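Local coordinates for dimeric protein of unknown function and ferredoxin-like fold (Bacteroides fragilis, PDB 3FMB) that is of unknown function but forms a homodimer of ferredoxin-like subunits belonging to the stress-responsive A/B barrel (Dabb) family, at residues His23-Lys28 with Glu109-Val114; Ile62-Asn67 with Trp74-Tyr79. All blocks are in the same frame, centred on the assembly; numbering follows the deposited sequence.

Interaction 1 (His23-Lys28 with Glu109-Val114). With SO4 (sulfate ion), chain C.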
loop_
_atom_site.group_PDB
_atom_site.type_symbol
_atom_site.label_atom_id
_atom_site.label_comp_id
_atom_site.label_asym_id
_atom_site.label_seq_id
_atom_site.Cartn_x
_atom_site.Cartn_y
_atom_site.Cartn_z
ATOM N N HIS A 23 -1.674 -2.134 -8.105
ATOM C CA HIS A 23 -1.229 -0.747 -8.056
ATOM C C HIS A 23 -1.642 -0.242 -6.660
ATOM O O HIS A 23 -2.854 -0.106 -6.353
ATOM C CB HIS A 23 -1.938 0.069 -9.163
ATOM C CG HIS A 23 -1.764 1.564 -9.066
ATOM N ND1 HIS A 23 -0.543 2.187 -9.168
ATOM C CD2 HIS A 23 -2.671 2.554 -8.880
ATOM C CE1 HIS A 23 -0.709 3.499 -9.063
ATOM N NE2 HIS A 23 -1.990 3.748 -8.853
ATOM N N ILE A 24 -0.658 -0.054 -5.790
ATOM C CA ILE A 24 -0.934 0.339 -4.407
ATOM C C ILE A 24 -0.298 1.691 -4.162
ATOM O O ILE A 24 0.907 1.885 -4.408
ATOM C CB ILE A 24 -0.383 -0.679 -3.381
ATOM C CG1 ILE A 24 -1.003 -2.066 -3.645
ATOM C CG2 ILE A 24 -0.619 -0.155 -1.918
ATOM C CD1 ILE A 24 -0.785 -3.059 -2.469
ATOM N N VAL A 25 -1.098 2.617 -3.649
ATOM C CA VAL A 25 -0.605 3.997 -3.383
ATOM C C VAL A 25 -1.048 4.394 -1.972
ATOM O O VAL A 25 -2.207 4.199 -1.600
ATOM C CB VAL A 25 -1.128 5.081 -4.420
ATOM C CG1 VAL A 25 -0.398 6.449 -4.205
ATOM C CG2 VAL A 25 -1.034 4.572 -5.877
ATOM N N LEU A 26 -0.102 4.901 -1.189
ATOM C CA LEU A 26 -0.425 5.496 0.111
ATOM C C LEU A 26 -0.106 6.999 0.050
ATOM O O LEU A 26 0.880 7.418 -0.611
ATOM C CB LEU A 26 0.393 4.839 1.212
ATOM C CG LEU A 26 0.224 3.333 1.441
ATOM C CD1 LEU A 26 1.110 2.843 2.640
ATOM C CD2 LEU A 26 -1.209 2.871 1.561
ATOM N N PHE A 27 -0.972 7.783 0.689
ATOM C CA PHE A 27 -0.822 9.216 0.805
ATOM C C PHE A 27 -0.767 9.682 2.277
ATOM O O PHE A 27 -1.508 9.194 3.154
ATOM C CB PHE A 27 -1.998 9.942 0.141
ATOM C CG PHE A 27 -2.131 9.682 -1.312
ATOM C CD1 PHE A 27 -1.439 10.450 -2.232
ATOM C CD2 PHE A 27 -2.972 8.666 -1.764
ATOM C CE1 PHE A 27 -1.561 10.201 -3.613
ATOM C CE2 PHE A 27 -3.108 8.429 -3.134
ATOM C CZ PHE A 27 -2.428 9.194 -4.035
ATOM N N LYS A 28 0.049 10.704 2.494
ATOM C CA LYS A 28 0.136 11.419 3.760
ATOM C C LYS A 28 -0.139 12.896 3.485
ATOM O O LYS A 28 0.451 13.537 2.608
ATOM C CB LYS A 28 1.518 11.203 4.374
ATOM C CG LYS A 28 1.672 11.852 5.754
ATOM C CD LYS A 28 2.967 11.381 6.461
ATOM C CE LYS A 28 3.175 12.112 7.773
ATOM N NZ LYS A 28 4.005 11.314 8.751
ATOM N N GLU A 109 1.213 15.871 1.279
ATOM C CA GLU A 109 2.615 15.977 1.620
ATOM C C GLU A 109 3.434 14.931 0.860
ATOM O O GLU A 109 4.465 15.269 0.264
ATOM C CB GLU A 109 2.788 15.821 3.129
ATOM C CG GLU A 109 4.198 15.917 3.652
ATOM C CD GLU A 109 4.917 17.222 3.370
ATOM O OE1 GLU A 109 4.298 18.229 2.952
ATOM O OE2 GLU A 109 6.145 17.232 3.598
ATOM N N SER A 110 3.003 13.678 0.896
ATOM C CA SER A 110 3.793 12.569 0.313
ATOM C C SER A 110 2.902 11.550 -0.344
ATOM O O SER A 110 1.743 11.352 0.075
ATOM C CB SER A 110 4.634 11.870 1.396
ATOM O OG SER A 110 5.389 12.792 2.149
ATOM N N ARG A 111 3.448 10.924 -1.390
ATOM C CA ARG A 111 2.852 9.796 -2.088
ATOM C C ARG A 111 3.902 8.695 -2.192
ATOM O O ARG A 111 5.042 8.926 -2.615
ATOM C CB ARG A 111 2.405 10.214 -3.490
ATOM C CG ARG A 111 1.932 9.095 -4.380
ATOM C CD ARG A 111 1.649 9.617 -5.784
ATOM N NE ARG A 111 1.307 8.550 -6.737
ATOM C CZ ARG A 111 2.170 7.775 -7.374
ATOM N NH1 ARG A 111 3.460 7.868 -7.159
ATOM N NH2 ARG A 111 1.722 6.855 -8.203
ATOM N N ALA A 112 3.475 7.482 -1.885
ATOM C CA ALA A 112 4.299 6.273 -1.955
ATOM C C ALA A 112 3.546 5.290 -2.840
ATOM O O ALA A 112 2.331 5.098 -2.675
ATOM C CB ALA A 112 4.504 5.679 -0.540
ATOM N N CYS A 113 4.232 4.669 -3.793
ATOM C CA CYS A 113 3.565 3.722 -4.661
ATOM C C CYS A 113 4.454 2.561 -5.087
ATOM O O CYS A 113 5.620 2.731 -5.408
ATOM C CB CYS A 113 3.049 4.430 -5.937
ATOM S SG CYS A 113 2.430 3.332 -7.272
ATOM N N VAL A 114 3.867 1.374 -5.106
ATOM C CA VAL A 114 4.501 0.184 -5.639
ATOM C C VAL A 114 3.493 -0.485 -6.546
ATOM O O VAL A 114 2.339 -0.657 -6.168
ATOM C CB VAL A 114 4.920 -0.798 -4.531
ATOM C CG1 VAL A 114 5.344 -2.176 -5.167
ATOM C CG2 VAL A 114 6.025 -0.162 -3.629
HETATM S S SO4 C . -1.989 7.250 -8.751
HETATM O O1 SO4 C . -3.123 6.272 -8.415
HETATM O O2 SO4 C . -2.379 8.301 -9.688
HETATM O O3 SO4 C . -0.774 6.609 -9.313
HETATM O O4 SO4 C . -1.572 8.018 -7.551
#

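Interaction 2 (Ile62-Asn67 with Trp74-Tyr79). With EDO (1,2-ethanediol), chain D.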
loop_
_atom_site.group_PDB
_atom_site.type_symbol
_atom_site.label_atom_id
_atom_site.label_comp_id
_atom_site.label_asym_id
_atom_site.label_seq_id
_atom_site.Cartn_x
_atom_site.Cartn_y
_atom_site.Cartn_z
ATOM N N ILE A 62 -10.825 -1.567 -7.337
ATOM C CA ILE A 62 -10.284 -0.357 -6.700
ATOM C C ILE A 62 -11.014 -0.124 -5.381
ATOM O O ILE A 62 -12.199 -0.393 -5.241
ATOM C CB ILE A 62 -10.344 0.923 -7.617
ATOM C CG1 ILE A 62 -9.414 2.037 -7.129
ATOM C CG2 ILE A 62 -11.859 1.367 -7.858
ATOM C CD1 ILE A 62 -8.940 3.017 -8.260
ATOM N N GLU A 63 -10.259 0.294 -4.381
ATOM C CA GLU A 63 -10.844 0.734 -3.132
ATOM C C GLU A 63 -9.922 1.736 -2.467
ATOM O O GLU A 63 -8.695 1.704 -2.685
ATOM C CB GLU A 63 -11.068 -0.456 -2.205
ATOM C CG GLU A 63 -9.802 -1.065 -1.672
ATOM C CD GLU A 63 -9.993 -2.414 -1.010
ATOM O OE1 GLU A 63 -11.040 -3.061 -1.222
ATOM O OE2 GLU A 63 -9.061 -2.851 -0.308
ATOM N N VAL A 64 -10.523 2.616 -1.656
ATOM C CA VAL A 64 -9.751 3.564 -0.849
ATOM C C VAL A 64 -10.006 3.261 0.625
ATOM O O VAL A 64 -11.160 3.185 1.049
ATOM C CB VAL A 64 -10.100 5.026 -1.194
ATOM C CG1 VAL A 64 -9.493 5.993 -0.165
ATOM C CG2 VAL A 64 -9.623 5.324 -2.637
ATOM N N GLY A 65 -8.917 3.108 1.364
ATOM C CA GLY A 65 -8.950 2.871 2.793
ATOM C C GLY A 65 -8.459 4.090 3.545
ATOM O O GLY A 65 -7.465 4.688 3.206
ATOM N N LEU A 66 -9.203 4.469 4.573
ATOM C CA LEU A 66 -8.812 5.580 5.441
ATOM C C LEU A 66 -8.246 5.018 6.757
ATOM O O LEU A 66 -8.856 4.147 7.386
ATOM C CB LEU A 66 -10.029 6.513 5.668
ATOM C CG LEU A 66 -10.680 7.133 4.423
ATOM C CD1 LEU A 66 -11.742 8.138 4.857
ATOM C CD2 LEU A 66 -9.550 7.746 3.541
ATOM N N ASN A 67 -7.032 5.450 7.125
ATOM C CA ASN A 67 -6.348 4.889 8.244
ATOM C C ASN A 67 -7.124 4.948 9.558
ATOM O O ASN A 67 -7.645 5.998 9.935
ATOM C CB ASN A 67 -5.019 5.592 8.442
ATOM C CG ASN A 67 -4.254 5.022 9.594
ATOM O OD1 ASN A 67 -4.014 3.817 9.651
ATOM N ND2 ASN A 67 -3.927 5.870 10.555
ATOM N N TRP A 74 0.277 7.766 7.964
ATOM C CA TRP A 74 -0.225 7.954 6.613
ATOM C C TRP A 74 -1.721 7.846 6.680
ATOM O O TRP A 74 -2.265 7.134 7.533
ATOM C CB TRP A 74 0.391 6.943 5.634
ATOM C CG TRP A 74 1.866 7.247 5.452
ATOM C CD1 TRP A 74 2.834 7.260 6.405
ATOM C CD2 TRP A 74 2.504 7.629 4.231
ATOM N NE1 TRP A 74 4.036 7.646 5.867
ATOM C CE2 TRP A 74 3.865 7.868 4.526
ATOM C CE3 TRP A 74 2.053 7.817 2.936
ATOM C CZ2 TRP A 74 4.794 8.254 3.542
ATOM C CZ3 TRP A 74 2.957 8.230 1.972
ATOM C CH2 TRP A 74 4.326 8.429 2.276
ATOM N N ASN A 75 -2.410 8.613 5.848
ATOM C CA ASN A 75 -3.858 8.784 6.013
ATOM C C ASN A 75 -4.741 7.976 5.070
ATOM O O ASN A 75 -5.861 7.601 5.416
ATOM C CB ASN A 75 -4.284 10.281 5.856
ATOM C CG ASN A 75 -3.296 11.257 6.475
ATOM O OD1 ASN A 75 -2.308 11.591 5.862
ATOM N ND2 ASN A 75 -3.587 11.732 7.648
ATOM N N ILE A 76 -4.256 7.747 3.873
ATOM C CA ILE A 76 -5.060 7.221 2.799
ATOM C C ILE A 76 -4.317 6.096 2.061
ATOM O O ILE A 76 -3.123 6.255 1.707
ATOM C CB ILE A 76 -5.399 8.332 1.734
ATOM C CG1 ILE A 76 -6.161 9.535 2.348
ATOM C CG2 ILE A 76 -6.169 7.674 0.542
ATOM C CD1 ILE A 76 -6.190 10.799 1.380
ATOM N N ALA A 77 -5.031 4.999 1.789
ATOM C CA ALA A 77 -4.511 3.905 0.983
ATOM C C ALA A 77 -5.424 3.749 -0.234
ATOM O O ALA A 77 -6.656 3.784 -0.095
ATOM C CB ALA A 77 -4.500 2.596 1.769
ATOM N N LEU A 78 -4.815 3.566 -1.406
ATOM C CA LEU A 78 -5.522 3.162 -2.607
ATOM C C LEU A 78 -4.988 1.788 -3.006
ATOM O O LEU A 78 -3.773 1.584 -3.160
ATOM C CB LEU A 78 -5.262 4.178 -3.706
ATOM C CG LEU A 78 -6.065 3.983 -5.008
ATOM C CD1 LEU A 78 -6.377 5.401 -5.576
ATOM C CD2 LEU A 78 -5.240 3.096 -5.999
ATOM N N TYR A 79 -5.891 0.841 -3.104
ATOM C CA TYR A 79 -5.563 -0.508 -3.481
ATOM C C TYR A 79 -6.334 -0.813 -4.751
ATOM O O TYR A 79 -7.546 -0.661 -4.785
ATOM C CB TYR A 79 -5.945 -1.467 -2.355
ATOM C CG TYR A 79 -5.804 -2.923 -2.742
ATOM C CD1 TYR A 79 -4.559 -3.568 -2.664
ATOM C CD2 TYR A 79 -6.889 -3.641 -3.252
ATOM C CE1 TYR A 79 -4.417 -4.908 -3.057
ATOM C CE2 TYR A 79 -6.740 -4.985 -3.647
ATOM C CZ TYR A 79 -5.499 -5.600 -3.548
ATOM O OH TYR A 79 -5.361 -6.915 -3.914
HETATM C C1 EDO D . -2.938 9.776 11.578
HETATM O O1 EDO D . -2.914 8.646 12.438
HETATM C C2 EDO D . -3.007 9.298 10.127
HETATM O O2 EDO D . -4.262 8.714 9.821
#

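Interaction 1 (His23-Lys28 with Glu109-Val114)
K28 O accepts two backbone N-H groups from the facing strand: E109 N at 2.8 Å and S110 N at 3.1 Å, both in the plane of the carbonyl. Two consecutive residues thus face one, which defines a classic beta bulge at this end of the ladder. Beyond it the strands run antiparallel (164° between axes) in regular register, with paired bonds at L26-A112 and I24-V114.

The V25, F27, R111 and C113 side chains share one face of the sheet, and there a sulfate ion, probably from the crystallisation liquor, gathers the polar ends. R111, extended from CG to NE, runs alongside F27 and points the same way; its CG lies 3.7 Å from F27 CE1. V25 crosses that chain at a slant, its CG1 3.5 Å from R111 CG. The guanidinium meets sulfate edge-on through two N-H groups, R111 NE to O4 and R111 NH2 to O3 (2.7 Å). From the other strand H23 NE2 points straight at sulfate O1 (2.8 Å, 180° at the hydrogen), with the sulfur of the ion in the imidazole plane. This reach follows from H23 CG lying anti to the backbone N (chi1 169°). C113 SG sits obliquely to the same ring, 3.6 Å from H23 CE1.

D115 is hydrogen-bonded to H23 ND1, so with the sulfate at NE2 both ring nitrogens are engaged and the ring's rotation is held. E72 of the second subunit forms a salt bridge with R111 NH1. H23 and R111, from neighbouring strands, both donate to the sulfate, which is consistent with a pocket suited to an anion.

Interaction 2 (Ile62-Asn67 with Trp74-Tyr79)
E63 and Y79 meet on the hairpin face that also carries A77: E63 OE2 comes to 3.7 Å from Y79 CD2, the carboxylate plane turned 46° from the ring. E63 CG sits between the backbone N and the carbonyl carbon (chi1 70°), which brings it alongside Y79 CB at 3.9 Å. On the reverse face the contacts are apolar. V64 CG1 touches I76 CG2 at 3.8 Å, and L66 lies beside I76, pointing the same way, with L66 CD2 4.0 Å from I76 CG1.

Paired backbone bonds at E63-Y79 and G65-A77 set this register; the shorter pair includes G65 N to A77 O at 2.8 Å. Past the strand end, N67 N still reaches N75 O (3.0 Å), but from 41° out of the carbonyl plane. N67 ND2 donates to a 1,2-ethanediol oxygen and also to N69 O.

Farther out, helix 35-50 covers the apolar face, I49 against V64 and F45 against I76. The second subunit takes the other: its K22 and Y116 both bind E63 OE2, its K22 makes a cation-pi contact with Y79, and the two Y79 rings stack. Charge neutralisation by that lysine would probably keep E63 ionised within the dimer interface.

Interactions 1 and 2 are the two outer strand pairings of a single four-stranded antiparallel sheet, ordered 61-66, 76-82, 21-29, 108-117, with their centres about 9 Å apart. The inner strands join them: V25 O lies 2.7 Å from L78 N and F27 N lies 2.8 Å from I76 O, both probable hydrogen bonds. Along the chain, strand 21-29 comes first, the hairpin of interaction 2 follows helix 35-50, and strand 108-117 returns after helices 85-93 and 95-102 to complete interaction 1. This 2-3-1-4 order is consistent with the ferredoxin-like fold. Both pairings also touch the second subunit, so one sheet serves both the monomer fold and the dimer interface.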